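PDB 4AMQ: L544, which probably transfers nucleotides as a virion-associated nucleotidyltransferase of mimivirus, using divalent metal ions, perhaps in transcription-coupled DNA repair. Local coordinates for residues 64-69 with 211-216; 103-108 with 198-203. One frame throughout, in Å; residues are numbered along the deposited sequence.

In the fold
Both contacts belong to one mixed sheet in the nucleotidyltransferase domain, and they share its middle: strands 209-217 and 196-204, consecutive in the chain, lie side by side, so contact 1 and contact 2 are about 10 Å apart between centres. Contact 1 is the parallel pairing of strand 66-72 with 209-217; contact 2, nested within the loop that contact 1 closes, is the antiparallel pairing of 99-108 with 196-204. Each has one buried apolar face; the other is partly exposed, apart from the buried Tyr103 of contact 2. There the chemistry differs: contact 1 gathers three aspartates round manganese, whereas contact 2 continues that face with isoleucine, leucine, glutamine and tyrosine, Gln200 packing against Asp213.

Contact 1 of 2, residues 64-69 with 211-216; sequences ITDIDI and GFDIAV. With MN (manganese (II) ion), chain C; MN (manganese (II) ion), chain B.
Strands 66-69 and 211-216 run parallel, their axes 4.8 Å apart and 8° from alignment, and a ladder of four backbone hydrogen bonds joins them, from Ile67 N to Gly211 O through to Ala215 N to Ile69 O. On one face of this pair stand Asp66, Asp68 and Asp213, whose carboxylates converge on manganese. The chain C ion is held by Asp66 OD2 at 2.2 Å, by Asp68 OD1 at 2.3 Å and, from the neighbouring strand, by Asp213 OD2 at 2.6 Å, with a water as a further ligand. The chain B ion takes Asp66 OD1 at 2.4 Å, a water and, more loosely, Asp66 OD2 and Asp68 OD2, so both carboxylates bridge the metals. With CG between its backbone N and carbonyl carbon (chi1 66°), Asp66 holds its carboxylate over this face toward the ions; Thr65 OG1 donates to the anti lone pair of OD1 and, with the metal bonds, probably restrains the group. Asp66 OD2 and Asp68 OD1 come within 2.9 Å, both bound to the chain C ion, whose charge probably offsets their repulsion. The other face is apolar. Ile67 lies alongside Phe212, its CB over one ring face in a CH-pi contact, 4.0 Å from the centroid, while CD1 covers the same ring toward its rim. Two residues further along, Ile214 CD1 meets Ile69 CB at 3.7 Å, and helix 28-42 packs against this layer through Ile34, Leu39 and Ile42. A DxD pair and a third aspartate on the parallel neighbour, binding two metals, are characteristic of nucleotidyltransferase-fold active sites, consistent with the activity proposed for L544.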
ATOM      1  N   ILE A  64      12.059   7.129  -1.363  1.00 30.95           N
ATOM      2  CA  ILE A  64      11.602   5.751  -1.212  1.00 33.58           C
ATOM      3  C   ILE A  64      10.244   5.658  -0.515  1.00 32.64           C
ATOM      4  O   ILE A  64      10.022   6.281   0.523  1.00 28.00           O
ATOM      5  CB  ILE A  64      12.632   4.900  -0.444  1.00 38.35           C
ATOM      6  CG1 ILE A  64      13.972   4.901  -1.183  1.00 39.33           C
ATOM      7  CG2 ILE A  64      12.123   3.476  -0.261  1.00 35.86           C
ATOM      8  CD1 ILE A  64      15.042   4.088  -0.500  1.00 44.30           C
ATOM      9  N   THR A  65       9.340   4.880  -1.103  1.00 29.88           N
ATOM     10  CA  THR A  65       8.008   4.678  -0.544  1.00 27.04           C
ATOM     11  C   THR A  65       7.870   3.271   0.020  1.00 30.38           C
ATOM     12  O   THR A  65       7.593   3.090   1.206  1.00 30.26           O
ATOM     13  CB  THR A  65       6.915   4.914  -1.595  1.00 30.05           C
ATOM     14  OG1 THR A  65       7.163   4.088  -2.742  1.00 34.11           O
ATOM     15  CG2 THR A  65       6.903   6.371  -2.022  1.00 25.93           C
ATOM     16  N   ASP A  66       8.070   2.275  -0.836  1.00 27.21           N
ATOM     17  CA  ASP A  66       8.013   0.887  -0.413  1.00 29.02           C
ATOM     18  C   ASP A  66       8.834   0.009  -1.350  1.00 32.80           C
ATOM     19  O   ASP A  66       9.370   0.485  -2.352  1.00 36.69           O
ATOM     20  CB  ASP A  66       6.565   0.402  -0.376  1.00 34.11           C
ATOM     21  CG  ASP A  66       5.932   0.364  -1.753  1.00 39.48           C
ATOM     22  OD1 ASP A  66       6.011   1.377  -2.477  1.00 42.42           O
ATOM     23  OD2 ASP A  66       5.367  -0.684  -2.118  1.00 44.69           O
ATOM     24  N   ILE A  67       8.934  -1.273  -1.019  1.00 33.58           N
ATOM     25  CA  ILE A  67       9.638  -2.225  -1.869  1.00 32.74           C
ATOM     26  C   ILE A  67       8.703  -3.349  -2.309  1.00 31.14           C
ATOM     27  O   ILE A  67       8.065  -3.996  -1.478  1.00 30.55           O
ATOM     28  CB  ILE A  67      10.887  -2.818  -1.172  1.00 33.37           C
ATOM     29  CG1 ILE A  67      11.992  -1.766  -1.034  1.00 35.89           C
ATOM     30  CG2 ILE A  67      11.416  -4.017  -1.948  1.00 30.36           C
ATOM     31  CD1 ILE A  67      11.732  -0.714   0.028  1.00 35.77           C
ATOM     32  N   ASP A  68       8.614  -3.552  -3.621  1.00 28.74           N
ATOM     33  CA  ASP A  68       7.813  -4.623  -4.204  1.00 33.88           C
ATOM     34  C   ASP A  68       8.737  -5.664  -4.817  1.00 36.19           C
ATOM     35  O   ASP A  68       9.626  -5.330  -5.606  1.00 36.00           O
ATOM     36  CB  ASP A  68       6.881  -4.076  -5.292  1.00 36.33           C
ATOM     37  CG  ASP A  68       5.877  -3.075  -4.753  1.00 40.34           C
ATOM     38  OD1 ASP A  68       5.515  -3.177  -3.562  1.00 37.22           O
ATOM     39  OD2 ASP A  68       5.452  -2.185  -5.521  1.00 42.85           O
ATOM     40  N   ILE A  69       8.529  -6.926  -4.460  1.00 33.02           N
ATOM     41  CA  ILE A  69       9.374  -7.994  -4.982  1.00 35.09           C
ATOM     42  C   ILE A  69       8.588  -9.237  -5.375  1.00 35.10           C
ATOM     43  O   ILE A  69       7.643  -9.630  -4.681  1.00 30.64           O
ATOM     44  CB  ILE A  69      10.475  -8.377  -3.969  1.00 38.77           C
ATOM     45  CG1 ILE A  69      11.463  -7.223  -3.821  1.00 37.24           C
ATOM     46  CG2 ILE A  69      11.207  -9.633  -4.400  1.00 35.81           C
ATOM     47  CD1 ILE A  69      12.676  -7.561  -3.004  1.00 43.61           C
ATOM     48  N   GLY A 211       7.146  -0.485   3.974  1.00 24.61           N
ATOM     49  CA  GLY A 211       6.452  -1.655   3.473  1.00 26.15           C
ATOM     50  C   GLY A 211       7.305  -2.468   2.516  1.00 29.22           C
ATOM     51  O   GLY A 211       7.941  -1.926   1.618  1.00 26.40           O
ATOM     52  N   PHE A 212       7.333  -3.777   2.736  1.00 27.09           N
ATOM     53  CA  PHE A 212       7.945  -4.711   1.804  1.00 26.31           C
ATOM     54  C   PHE A 212       6.873  -5.711   1.396  1.00 29.62           C
ATOM     55  O   PHE A 212       6.408  -6.496   2.223  1.00 28.90           O
ATOM     56  CB  PHE A 212       9.120  -5.450   2.459  1.00 25.85           C
ATOM     57  CG  PHE A 212      10.386  -4.639   2.545  1.00 26.41           C
ATOM     58  CD1 PHE A 212      10.496  -3.586   3.437  1.00 27.52           C
ATOM     59  CD2 PHE A 212      11.468  -4.932   1.729  1.00 27.32           C
ATOM     60  CE1 PHE A 212      11.664  -2.840   3.514  1.00 30.19           C
ATOM     61  CE2 PHE A 212      12.638  -4.191   1.804  1.00 30.09           C
ATOM     62  CZ  PHE A 212      12.735  -3.146   2.697  1.00 30.09           C
ATOM     63  N   ASP A 213       6.465  -5.666   0.132  1.00 28.97           N
ATOM     64  CA  ASP A 213       5.498  -6.626  -0.390  1.00 31.36           C
ATOM     65  C   ASP A 213       6.198  -7.683  -1.241  1.00 30.53           C
ATOM     66  O   ASP A 213       6.782  -7.368  -2.281  1.00 32.36           O
ATOM     67  CB  ASP A 213       4.410  -5.917  -1.205  1.00 32.21           C
ATOM     68  CG  ASP A 213       3.540  -4.999  -0.355  1.00 37.16           C
ATOM     69  OD1 ASP A 213       3.351  -5.287   0.847  1.00 36.01           O
ATOM     70  OD2 ASP A 213       3.041  -3.988  -0.893  1.00 41.29           O
ATOM     71  N   ILE A 214       6.136  -8.935  -0.794  1.00 28.32           N
ATOM     72  CA  ILE A 214       6.775 -10.039  -1.505  1.00 29.93           C
ATOM     73  C   ILE A 214       5.751 -11.005  -2.095  1.00 30.40           C
ATOM     74  O   ILE A 214       5.102 -11.756  -1.364  1.00 28.87           O
ATOM     75  CB  ILE A 214       7.708 -10.851  -0.583  1.00 28.10           C
ATOM     76  CG1 ILE A 214       8.575  -9.923   0.274  1.00 26.88           C
ATOM     77  CG2 ILE A 214       8.559 -11.818  -1.409  1.00 29.01           C
ATOM     78  CD1 ILE A 214       9.388  -8.926  -0.526  1.00 30.54           C
ATOM     79  N   ALA A 215       5.617 -10.984  -3.417  1.00 30.94           N
ATOM     80  CA  ALA A 215       4.739 -11.914  -4.120  1.00 31.58           C
ATOM     81  C   ALA A 215       5.452 -13.245  -4.311  1.00 31.36           C
ATOM     82  O   ALA A 215       6.408 -13.345  -5.078  1.00 34.26           O
ATOM     83  CB  ALA A 215       4.324 -11.341  -5.459  1.00 30.29           C
ATOM     84  N   VAL A 216       4.987 -14.267  -3.606  1.00 30.31           N
ATOM     85  CA  VAL A 216       5.625 -15.574  -3.655  1.00 32.61           C
ATOM     86  C   VAL A 216       4.873 -16.521  -4.589  1.00 37.77           C
ATOM     87  O   VAL A 216       3.766 -16.962  -4.283  1.00 35.74           O
ATOM     88  CB  VAL A 216       5.724 -16.193  -2.254  1.00 30.30           C
ATOM     89  CG1 VAL A 216       6.381 -17.561  -2.324  1.00 34.58           C
ATOM     90  CG2 VAL A 216       6.499 -15.266  -1.321  1.00 28.89           C
TER
HETATM   91 MN    MN C 640       3.759  -2.132  -2.500  1.00 38.87          MN
HETATM   92 MN    MN B 639       5.743   0.213  -4.536  1.00 75.03          MN
HETATM   93  O   HOH W   1       5.969   1.939   3.012  1.00 27.45           O
HETATM   94  O   HOH W   2       4.838   2.233  -4.973  1.00 48.02           O
HETATM   95  O   HOH W   3       1.801  -0.840  -1.468  1.00 41.31           O

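Contact 2 of 2, residues 103-108 with 198-203; sequences YVICGT and LLQYFV
Tyr103 and Gln200 meet at an angle, the phenol ring and the amide plane turned 48° from each other, with Gln200 OE1 at the ring edge, 3.2 Å from Tyr103 CD2. With CG anti to its carbonyl carbon and the chain extended beyond it (chi2 -172°), the glutamine carries its amide to the ring. The rest of its amide lies against Ile105: CD1 of that isoleucine is 3.6 Å from Gln200 CD and equally near NE2, the two side chains crossing at a slant. Ile105 CD1 also touches Leu198 CD2 at 3.6 Å, so a single methyl bridges the leucine and the amide. Tyr103 has a second partner beyond the pair, a cation-pi contact with Arg166. These residues share one face of an antiparallel pair inside the mixed sheet of the nucleotidyltransferase domain, and the same face carries the manganese site, the Gln200 side chain lying about 7 Å from a bound ion. Tyr103 with Gln200 and Ile105 with Leu198 are hydrogen-bonded pairs; in the first, the bond from Gln200 N to Tyr103 O is 2.8 Å, while its return from Tyr103 N is weak. Between them, Val104 and Leu199 form a non-hydrogen-bonded pair directed to the buried face. The two side chains run alongside each other in the same direction, and Val104 CG2 meets Leu199 CD2 at 3.7 Å. Leu199 packs further on Leu101 and on Val216 of strand 209-217.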
ATOM      1  N   TYR A 103       0.597  -9.305   7.181  1.00 26.56           N
ATOM      2  CA  TYR A 103      -0.387 -10.159   6.528  1.00 28.62           C
ATOM      3  C   TYR A 103       0.258 -11.143   5.574  1.00 27.93           C
ATOM      4  O   TYR A 103       1.226 -10.818   4.886  1.00 29.86           O
ATOM      5  CB  TYR A 103      -1.398  -9.334   5.728  1.00 30.38           C
ATOM      6  CG  TYR A 103      -2.276  -8.403   6.531  1.00 30.92           C
ATOM      7  CD1 TYR A 103      -3.111  -8.884   7.532  1.00 29.14           C
ATOM      8  CD2 TYR A 103      -2.296  -7.041   6.256  1.00 30.00           C
ATOM      9  CE1 TYR A 103      -3.923  -8.027   8.255  1.00 32.42           C
ATOM     10  CE2 TYR A 103      -3.105  -6.182   6.968  1.00 33.69           C
ATOM     11  CZ  TYR A 103      -3.915  -6.678   7.965  1.00 28.81           C
ATOM     12  OH  TYR A 103      -4.716  -5.813   8.665  1.00 33.47           O
ATOM     13  N   VAL A 104      -0.296 -12.347   5.537  1.00 27.06           N
ATOM     14  CA  VAL A 104      -0.042 -13.274   4.447  1.00 31.34           C
ATOM     15  C   VAL A 104      -1.331 -13.366   3.646  1.00 34.48           C
ATOM     16  O   VAL A 104      -2.351 -13.844   4.149  1.00 32.79           O
ATOM     17  CB  VAL A 104       0.357 -14.667   4.957  1.00 29.66           C
ATOM     18  CG1 VAL A 104       0.431 -15.649   3.798  1.00 33.64           C
ATOM     19  CG2 VAL A 104       1.688 -14.601   5.688  1.00 31.74           C
ATOM     20  N   ILE A 105      -1.291 -12.883   2.409  1.00 31.32           N
ATOM     21  CA  ILE A 105      -2.488 -12.838   1.581  1.00 33.42           C
ATOM     22  C   ILE A 105      -2.525 -14.012   0.618  1.00 35.97           C
ATOM     23  O   ILE A 105      -1.707 -14.105  -0.295  1.00 37.59           O
ATOM     24  CB  ILE A 105      -2.570 -11.533   0.776  1.00 32.56           C
ATOM     25  CG1 ILE A 105      -2.452 -10.324   1.705  1.00 33.86           C
ATOM     26  CG2 ILE A 105      -3.868 -11.479  -0.013  1.00 31.36           C
ATOM     27  CD1 ILE A 105      -2.563  -8.999   0.990  1.00 38.20           C
ATOM     28  N   CYS A 106      -3.483 -14.904   0.830  1.00 37.00           N
ATOM     29  CA  CYS A 106      -3.637 -16.083  -0.004  1.00 38.85           C
ATOM     30  C   CYS A 106      -5.062 -16.601   0.119  1.00 40.79           C
ATOM     31  O   CYS A 106      -5.523 -16.914   1.217  1.00 40.13           O
ATOM     32  CB  CYS A 106      -2.643 -17.166   0.425  1.00 39.14           C
ATOM     33  SG  CYS A 106      -2.502 -18.572  -0.713  1.00 44.78           S
ATOM     34  N   GLY A 107      -5.763 -16.682  -1.006  1.00 37.29           N
ATOM     35  CA  GLY A 107      -7.117 -17.205  -1.019  1.00 40.67           C
ATOM     36  C   GLY A 107      -8.171 -16.140  -1.237  1.00 40.52           C
ATOM     37  O   GLY A 107      -7.891 -14.946  -1.154  1.00 39.86           O
ATOM     38  N   THR A 108      -9.393 -16.575  -1.530  1.00 45.07           N
ATOM     39  CA  THR A 108     -10.505 -15.651  -1.714  1.00 46.44           C
ATOM     40  C   THR A 108     -11.778 -16.176  -1.065  1.00 51.00           C
ATOM     41  O   THR A 108     -11.951 -17.384  -0.899  1.00 52.37           O
ATOM     42  CB  THR A 108     -10.783 -15.369  -3.205  1.00 51.61           C
ATOM     43  OG1 THR A 108     -11.007 -16.604  -3.898  1.00 52.57           O
ATOM     44  CG2 THR A 108      -9.611 -14.632  -3.842  1.00 49.23           C
ATOM     45  N   LEU A 198       1.000 -13.540  -0.995  1.00 34.89           N
ATOM     46  CA  LEU A 198       1.671 -12.259  -0.800  1.00 30.95           C
ATOM     47  C   LEU A 198       2.066 -12.078   0.657  1.00 29.58           C
ATOM     48  O   LEU A 198       1.223 -12.199   1.550  1.00 29.12           O
ATOM     49  CB  LEU A 198       0.764 -11.102  -1.235  1.00 32.85           C
ATOM     50  CG  LEU A 198       1.333  -9.683  -1.137  1.00 39.58           C
ATOM     51  CD1 LEU A 198       2.381  -9.461  -2.211  1.00 36.65           C
ATOM     52  CD2 LEU A 198       0.229  -8.641  -1.259  1.00 39.70           C
ATOM     53  N   LEU A 199       3.348 -11.804   0.889  1.00 29.77           N
ATOM     54  CA  LEU A 199       3.837 -11.486   2.225  1.00 31.72           C
ATOM     55  C   LEU A 199       3.889  -9.970   2.398  1.00 28.86           C
ATOM     56  O   LEU A 199       4.625  -9.283   1.686  1.00 31.64           O
ATOM     57  CB  LEU A 199       5.230 -12.082   2.444  1.00 27.01           C
ATOM     58  CG  LEU A 199       5.394 -13.595   2.267  1.00 30.84           C
ATOM     59  CD1 LEU A 199       6.859 -14.005   2.391  1.00 29.11           C
ATOM     60  CD2 LEU A 199       4.536 -14.354   3.265  1.00 23.90           C
ATOM     61  N   GLN A 200       3.106  -9.443   3.331  1.00 27.50           N
ATOM     62  CA  GLN A 200       3.107  -8.003   3.576  1.00 27.65           C
ATOM     63  C   GLN A 200       3.881  -7.646   4.837  1.00 27.89           C
ATOM     64  O   GLN A 200       3.387  -7.800   5.953  1.00 26.48           O
ATOM     65  CB  GLN A 200       1.685  -7.447   3.640  1.00 30.26           C
ATOM     66  CG  GLN A 200       1.023  -7.333   2.275  1.00 40.37           C
ATOM     67  CD  GLN A 200      -0.299  -6.599   2.328  1.00 43.99           C
ATOM     68  OE1 GLN A 200      -0.982  -6.600   3.351  1.00 42.90           O
ATOM     69  NE2 GLN A 200      -0.664  -5.960   1.223  1.00 47.67           N
ATOM     70  N   TYR A 201       5.103  -7.167   4.643  1.00 24.60           N
ATOM     71  CA  TYR A 201       5.978  -6.830   5.752  1.00 26.79           C
ATOM     72  C   TYR A 201       5.965  -5.333   6.019  1.00 27.68           C
ATOM     73  O   TYR A 201       5.665  -4.530   5.132  1.00 28.50           O
ATOM     74  CB  TYR A 201       7.426  -7.228   5.436  1.00 29.76           C
ATOM     75  CG  TYR A 201       7.740  -8.713   5.402  1.00 29.06           C
ATOM     76  CD1 TYR A 201       8.042  -9.406   6.567  1.00 27.67           C
ATOM     77  CD2 TYR A 201       7.793  -9.407   4.197  1.00 31.49           C
ATOM     78  CE1 TYR A 201       8.356 -10.751   6.540  1.00 29.41           C
ATOM     79  CE2 TYR A 201       8.109 -10.757   4.159  1.00 29.93           C
ATOM     80  CZ  TYR A 201       8.390 -11.424   5.335  1.00 31.84           C
ATOM     81  OH  TYR A 201       8.706 -12.767   5.309  1.00 29.87           O
ATOM     82  N   PHE A 202       6.293  -4.966   7.250  1.00 23.36           N
ATOM     83  CA  PHE A 202       6.773  -3.624   7.535  1.00 27.94           C
ATOM     84  C   PHE A 202       8.127  -3.743   8.226  1.00 25.17           C
ATOM     85  O   PHE A 202       8.301  -4.532   9.150  1.00 26.04           O
ATOM     86  CB  PHE A 202       5.754  -2.807   8.335  1.00 22.62           C
ATOM     87  CG  PHE A 202       4.690  -2.194   7.477  1.00 24.28           C
ATOM     88  CD1 PHE A 202       4.892  -0.956   6.885  1.00 26.26           C
ATOM     89  CD2 PHE A 202       3.507  -2.873   7.219  1.00 27.32           C
ATOM     90  CE1 PHE A 202       3.926  -0.391   6.071  1.00 27.02           C
ATOM     91  CE2 PHE A 202       2.537  -2.315   6.409  1.00 28.54           C
ATOM     92  CZ  PHE A 202       2.747  -1.069   5.833  1.00 30.95           C
ATOM     93  N   VAL A 203       9.097  -2.991   7.729  1.00 28.69           N
ATOM     94  CA  VAL A 203      10.469  -3.120   8.183  1.00 28.79           C
ATOM     95  C   VAL A 203      11.012  -1.768   8.607  1.00 26.12           C
ATOM     96  O   VAL A 203      10.965  -0.801   7.853  1.00 29.10           O
ATOM     97  CB  VAL A 203      11.373  -3.714   7.074  1.00 31.07           C
ATOM     98  CG1 VAL A 203      12.829  -3.779   7.532  1.00 28.21           C
ATOM     99  CG2 VAL A 203      10.874  -5.093   6.666  1.00 27.27           C
TER